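Local coordinates for protein nickel-dependent hydrogenase large subunit (Allochromatium vinosum, PDB 3MYR) that is the large subunit of a heterodimeric [NiFe] hydrogenase, carries its nickel-iron centre and oxidises hydrogen, probably recycling the gas that nitrogenase releases, at residues 90-93 / 94-97; 82-86 / 87-91. One frame throughout, in Å; residues are numbered along the deposited sequence.

Contact 1. Residues 90-93 / 94-97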
loop_
_atom_site.group_PDB
_atom_site.type_symbol
_atom_site.label_atom_id
_atom_site.label_comp_id
_atom_site.label_asym_id
_atom_site.label_seq_id
_atom_site.Cartn_x
_atom_site.Cartn_y
_atom_site.Cartn_z
ATOM N N LEU B 90 -17.626 13.023 -5.686
ATOM C CA LEU B 90 -16.519 13.756 -6.322
ATOM C C LEU B 90 -15.282 13.751 -5.462
ATOM O O LEU B 90 -14.141 13.607 -5.954
ATOM C CB LEU B 90 -16.891 15.206 -6.564
ATOM C CG LEU B 90 -17.624 15.536 -7.887
ATOM C CD1 LEU B 90 -17.644 14.577 -9.037
ATOM C CD2 LEU B 90 -18.750 16.419 -7.791
ATOM N N ILE B 91 -15.482 13.987 -4.172
ATOM C CA ILE B 91 -14.343 13.921 -3.265
ATOM C C ILE B 91 -13.703 12.509 -3.239
ATOM O O ILE B 91 -12.488 12.406 -3.310
ATOM C CB ILE B 91 -14.676 14.452 -1.866
ATOM C CG1 ILE B 91 -14.866 15.984 -1.978
ATOM C CG2 ILE B 91 -13.486 14.037 -0.817
ATOM C CD1 ILE B 91 -15.644 16.646 -0.706
ATOM N N ARG B 92 -14.532 11.448 -3.242
ATOM C CA ARG B 92 -13.973 10.139 -3.271
ATOM C C ARG B 92 -13.188 9.901 -4.573
ATOM O O ARG B 92 -12.117 9.351 -4.515
ATOM C CB ARG B 92 -15.004 9.030 -3.070
ATOM C CG ARG B 92 -15.423 8.833 -1.581
ATOM C CD ARG B 92 -16.608 7.768 -1.498
ATOM N NE ARG B 92 -17.121 7.591 -0.140
ATOM C CZ ARG B 92 -18.091 6.738 0.176
ATOM N NH1 ARG B 92 -18.568 5.882 -0.769
ATOM N NH2 ARG B 92 -18.520 6.687 1.430
ATOM N N ASN B 93 -13.724 10.320 -5.720
ATOM C CA ASN B 93 -13.009 10.168 -6.974
ATOM C C ASN B 93 -11.662 10.876 -6.917
ATOM O O ASN B 93 -10.650 10.333 -7.377
ATOM C CB ASN B 93 -13.779 10.763 -8.183
ATOM C CG ASN B 93 -14.950 9.908 -8.636
ATOM O OD1 ASN B 93 -15.742 10.345 -9.519
ATOM N ND2 ASN B 93 -15.108 8.733 -8.058
ATOM N N LEU B 94 -11.666 12.135 -6.468
ATOM C CA LEU B 94 -10.426 12.890 -6.348
ATOM C C LEU B 94 -9.378 12.189 -5.460
ATOM O O LEU B 94 -8.178 12.096 -5.808
ATOM C CB LEU B 94 -10.743 14.281 -5.778
ATOM C CG LEU B 94 -11.377 15.265 -6.784
ATOM C CD1 LEU B 94 -12.042 16.461 -6.044
ATOM C CD2 LEU B 94 -10.291 15.787 -7.781
ATOM N N MET B 95 -9.817 11.648 -4.326
ATOM C CA MET B 95 -8.894 10.955 -3.412
ATOM C C MET B 95 -8.412 9.674 -4.080
ATOM O O MET B 95 -7.251 9.300 -3.926
ATOM C CB MET B 95 -9.620 10.641 -2.096
ATOM C CG MET B 95 -9.927 11.906 -1.283
ATOM S SD MET B 95 -10.806 11.539 0.282
ATOM C CE MET B 95 -11.923 10.176 -0.079
ATOM N N ILE B 96 -9.298 8.973 -4.797
ATOM C CA ILE B 96 -8.865 7.762 -5.502
ATOM C C ILE B 96 -7.833 8.103 -6.563
ATOM O O ILE B 96 -6.778 7.488 -6.624
ATOM C CB ILE B 96 -10.060 6.985 -6.151
ATOM C CG1 ILE B 96 -10.959 6.437 -5.065
ATOM C CG2 ILE B 96 -9.576 5.853 -7.196
ATOM C CD1 ILE B 96 -12.390 6.060 -5.632
ATOM N N GLY B 97 -8.103 9.115 -7.376
ATOM C CA GLY B 97 -7.125 9.541 -8.427
ATOM C C GLY B 97 -5.794 9.925 -7.746
ATOM O O GLY B 97 -4.726 9.498 -8.193
#

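Contact 2. Residues 82-86 / 87-91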
loop_
_atom_site.group_PDB
_atom_site.type_symbol
_atom_site.label_atom_id
_atom_site.label_comp_id
_atom_site.label_asym_id
_atom_site.label_seq_id
_atom_site.Cartn_x
_atom_site.Cartn_y
_atom_site.Cartn_z
ATOM N N ILE B 82 -27.521 2.895 0.487
ATOM C CA ILE B 82 -27.403 4.299 0.764
ATOM C C ILE B 82 -26.872 4.935 -0.525
ATOM O O ILE B 82 -25.866 4.488 -1.040
ATOM C CB ILE B 82 -26.400 4.454 1.877
ATOM C CG1 ILE B 82 -26.945 3.747 3.102
ATOM C CG2 ILE B 82 -26.053 5.926 2.102
ATOM C CD1 ILE B 82 -25.887 3.576 4.258
ATOM N N GLU B 83 -27.500 5.997 -1.015
ATOM C CA GLU B 83 -26.904 6.819 -2.113
ATOM C C GLU B 83 -26.065 7.951 -1.540
ATOM O O GLU B 83 -26.493 8.630 -0.606
ATOM C CB GLU B 83 -28.026 7.517 -2.939
ATOM C CG GLU B 83 -28.887 6.610 -3.795
ATOM C CD GLU B 83 -28.362 6.486 -5.232
ATOM O OE1 GLU B 83 -27.867 7.514 -5.826
ATOM O OE2 GLU B 83 -28.459 5.346 -5.759
ATOM N N LEU B 84 -24.913 8.218 -2.130
ATOM C CA LEU B 84 -24.073 9.319 -1.673
ATOM C C LEU B 84 -24.577 10.633 -2.232
ATOM O O LEU B 84 -24.937 10.682 -3.400
ATOM C CB LEU B 84 -22.658 9.176 -2.223
ATOM C CG LEU B 84 -21.701 8.135 -1.702
ATOM C CD1 LEU B 84 -20.268 8.527 -2.153
ATOM C CD2 LEU B 84 -21.800 8.025 -0.211
ATOM N N PRO B 85 -24.337 11.734 -1.508
ATOM C CA PRO B 85 -24.451 13.055 -2.150
ATOM C C PRO B 85 -23.350 13.277 -3.181
ATOM O O PRO B 85 -22.216 12.754 -3.050
ATOM C CB PRO B 85 -24.247 14.051 -0.989
ATOM C CG PRO B 85 -24.215 13.217 0.290
ATOM C CD PRO B 85 -23.856 11.804 -0.117
ATOM N N LEU B 86 -23.626 14.116 -4.172
ATOM C CA LEU B 86 -22.673 14.302 -5.286
ATOM C C LEU B 86 -21.281 14.729 -4.744
ATOM O O LEU B 86 -20.250 14.252 -5.233
ATOM C CB LEU B 86 -23.193 15.347 -6.275
ATOM C CG LEU B 86 -22.307 15.639 -7.489
ATOM C CD1 LEU B 86 -21.920 14.373 -8.279
ATOM C CD2 LEU B 86 -23.117 16.583 -8.450
ATOM N N ASN B 87 -21.244 15.654 -3.783
ATOM C CA ASN B 87 -19.932 16.205 -3.378
ATOM C C ASN B 87 -19.126 15.070 -2.766
ATOM O O ASN B 87 -17.913 15.002 -2.944
ATOM C CB ASN B 87 -20.078 17.284 -2.313
ATOM C CG ASN B 87 -20.656 18.552 -2.856
ATOM O OD1 ASN B 87 -20.488 18.864 -4.034
ATOM N ND2 ASN B 87 -21.379 19.317 -1.988
ATOM N N ALA B 88 -19.793 14.143 -2.059
ATOM C CA ALA B 88 -19.039 13.040 -1.477
ATOM C C ALA B 88 -18.424 12.179 -2.588
ATOM O O ALA B 88 -17.288 11.669 -2.476
ATOM C CB ALA B 88 -19.944 12.186 -0.550
ATOM N N GLN B 89 -19.200 11.943 -3.633
ATOM C CA GLN B 89 -18.754 11.085 -4.696
ATOM C C GLN B 89 -17.574 11.712 -5.448
ATOM O O GLN B 89 -16.592 11.032 -5.740
ATOM C CB GLN B 89 -19.915 10.743 -5.666
ATOM C CG GLN B 89 -19.520 9.579 -6.614
ATOM C CD GLN B 89 -19.599 8.182 -5.931
ATOM O OE1 GLN B 89 -20.600 7.469 -6.060
ATOM N NE2 GLN B 89 -18.531 7.777 -5.283
ATOM N N LEU B 90 -17.626 13.023 -5.686
ATOM C CA LEU B 90 -16.519 13.756 -6.322
ATOM C C LEU B 90 -15.282 13.751 -5.462
ATOM O O LEU B 90 -14.141 13.607 -5.954
ATOM C CB LEU B 90 -16.891 15.206 -6.564
ATOM C CG LEU B 90 -17.624 15.536 -7.887
ATOM C CD1 LEU B 90 -17.644 14.577 -9.037
ATOM C CD2 LEU B 90 -18.750 16.419 -7.791
ATOM N N ILE B 91 -15.482 13.987 -4.172
ATOM C CA ILE B 91 -14.343 13.921 -3.265
ATOM C C ILE B 91 -13.703 12.509 -3.239
ATOM O O ILE B 91 -12.488 12.406 -3.310
ATOM C CB ILE B 91 -14.676 14.452 -1.866
ATOM C CG1 ILE B 91 -14.866 15.984 -1.978
ATOM C CG2 ILE B 91 -13.486 14.037 -0.817
ATOM C CD1 ILE B 91 -15.644 16.646 -0.706
#

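Contact 1. Residues 90-93 / 94-97
Met95 lies against Ile91 and Arg92, one turn back on the same helix, and its thioether makes the side-chain contacts of this short helical stretch. The Met95 and Ile91 side chains cross obliquely, SD of Met95 lying 3.8 Å from CG2 of Ile91. This methyl stands anti to the backbone N of Ile91, while CG1 lies beside that N (chi1 -70°). Met95 runs straight through chi2 and then bends at chi3 (-36°), which brings its CE back over the foot of Arg92, 3.8 Å from Arg92 CA and 4.0 Å from Arg92 CG. Shortening Met95 to an alanine would remove SD and CE and would probably open a gap beside Ile91 CG2 and the base of Arg92.

The backbone supplies the polar contacts, an unbroken i to i+4 ladder. Leu94 N donates to Leu90 O, Met95 N to Ile91 O, Ile96 N to Arg92 O and Gly97 N to Asn93 O, all at 2.8 to 3.0 Å. Aliphatic carbons flank three of these acceptors: CG of Leu94 sits 3.3 Å from Leu90 O, CG of Met95 lies beside Ile91 O, and CG1 of Ile96 closes on Arg92 O. The extended Arg92 chain carries its guanidinium away to a salt bridge with Glu77 and a hydrogen bond to Gly221 O.

All eight residues are buried within helix 86-112. Helix 67-80 packs on Arg92 and Ile96, helix 426-456 on Ile91, Asn93 and Leu94, and strand 281-288 on Asn93 and Ile96.

Contact 2. Residues 82-86 / 87-91
Leu86 and Leu90 meet one turn apart at the start of the helix, where CG of Leu86 approaches CD2 of Leu90 at 3.7 Å and the two side chains slant across each other. Leu86 reaches this position with CG anti to its own backbone N (chi1 -180°), and its CD1 also lies near the same methyl of Leu90. A second apolar patch forms around Ala88, whose CB touches both Pro85 CD and Leu84 CD1 at 4.0 Å. CD1 of Leu84 also rests against the end of the Gln89 side chain, the two side chains crossing at about a right angle.

The polar edge is the opening of the helix. Pro85 O accepts Gln89 N at 3.2 Å and also receives a weak, bent bond from Ala88 N at 3.0 Å (120° at the hydrogen). The next carbonyl, Leu86 O, takes Leu90 N at 2.9 Å. Beyond this edge, ND2 of Asn87 is held by the carbonyls of Asp459 and Lys461, tying the first turn to the chain that follows helix 426-456.

An extended linker from helix 67-80 ends at Pro85, which occupies the N-cap, and its carbonyl begins the hydrogen-bond ladder of helix 86-112: an ordinary loop-to-helix junction away from the metal sites.

Overall arrangement
Contact 2 begins helix 86-112 and contact 1 carries it one to two turns farther in; the two share Leu90 and Ile91, and their centres lie 10 Å apart. They also touch directly: the Arg92 side chain reaches back towards the start of the helix, its NH1 packing 3.4 Å from Leu84 CD1. Between contact 2 and contact 1 the distance from contact centre to chain centre falls from about 24 Å to about 16 Å. At the inner end the side chain of Ile96 is about 10 Å from the oxidised Ni-Fe centre and from the side chain of Cys64, a predicted metal ligand. Contact 1 is thus the nearer of the two to the Ni-Fe centre.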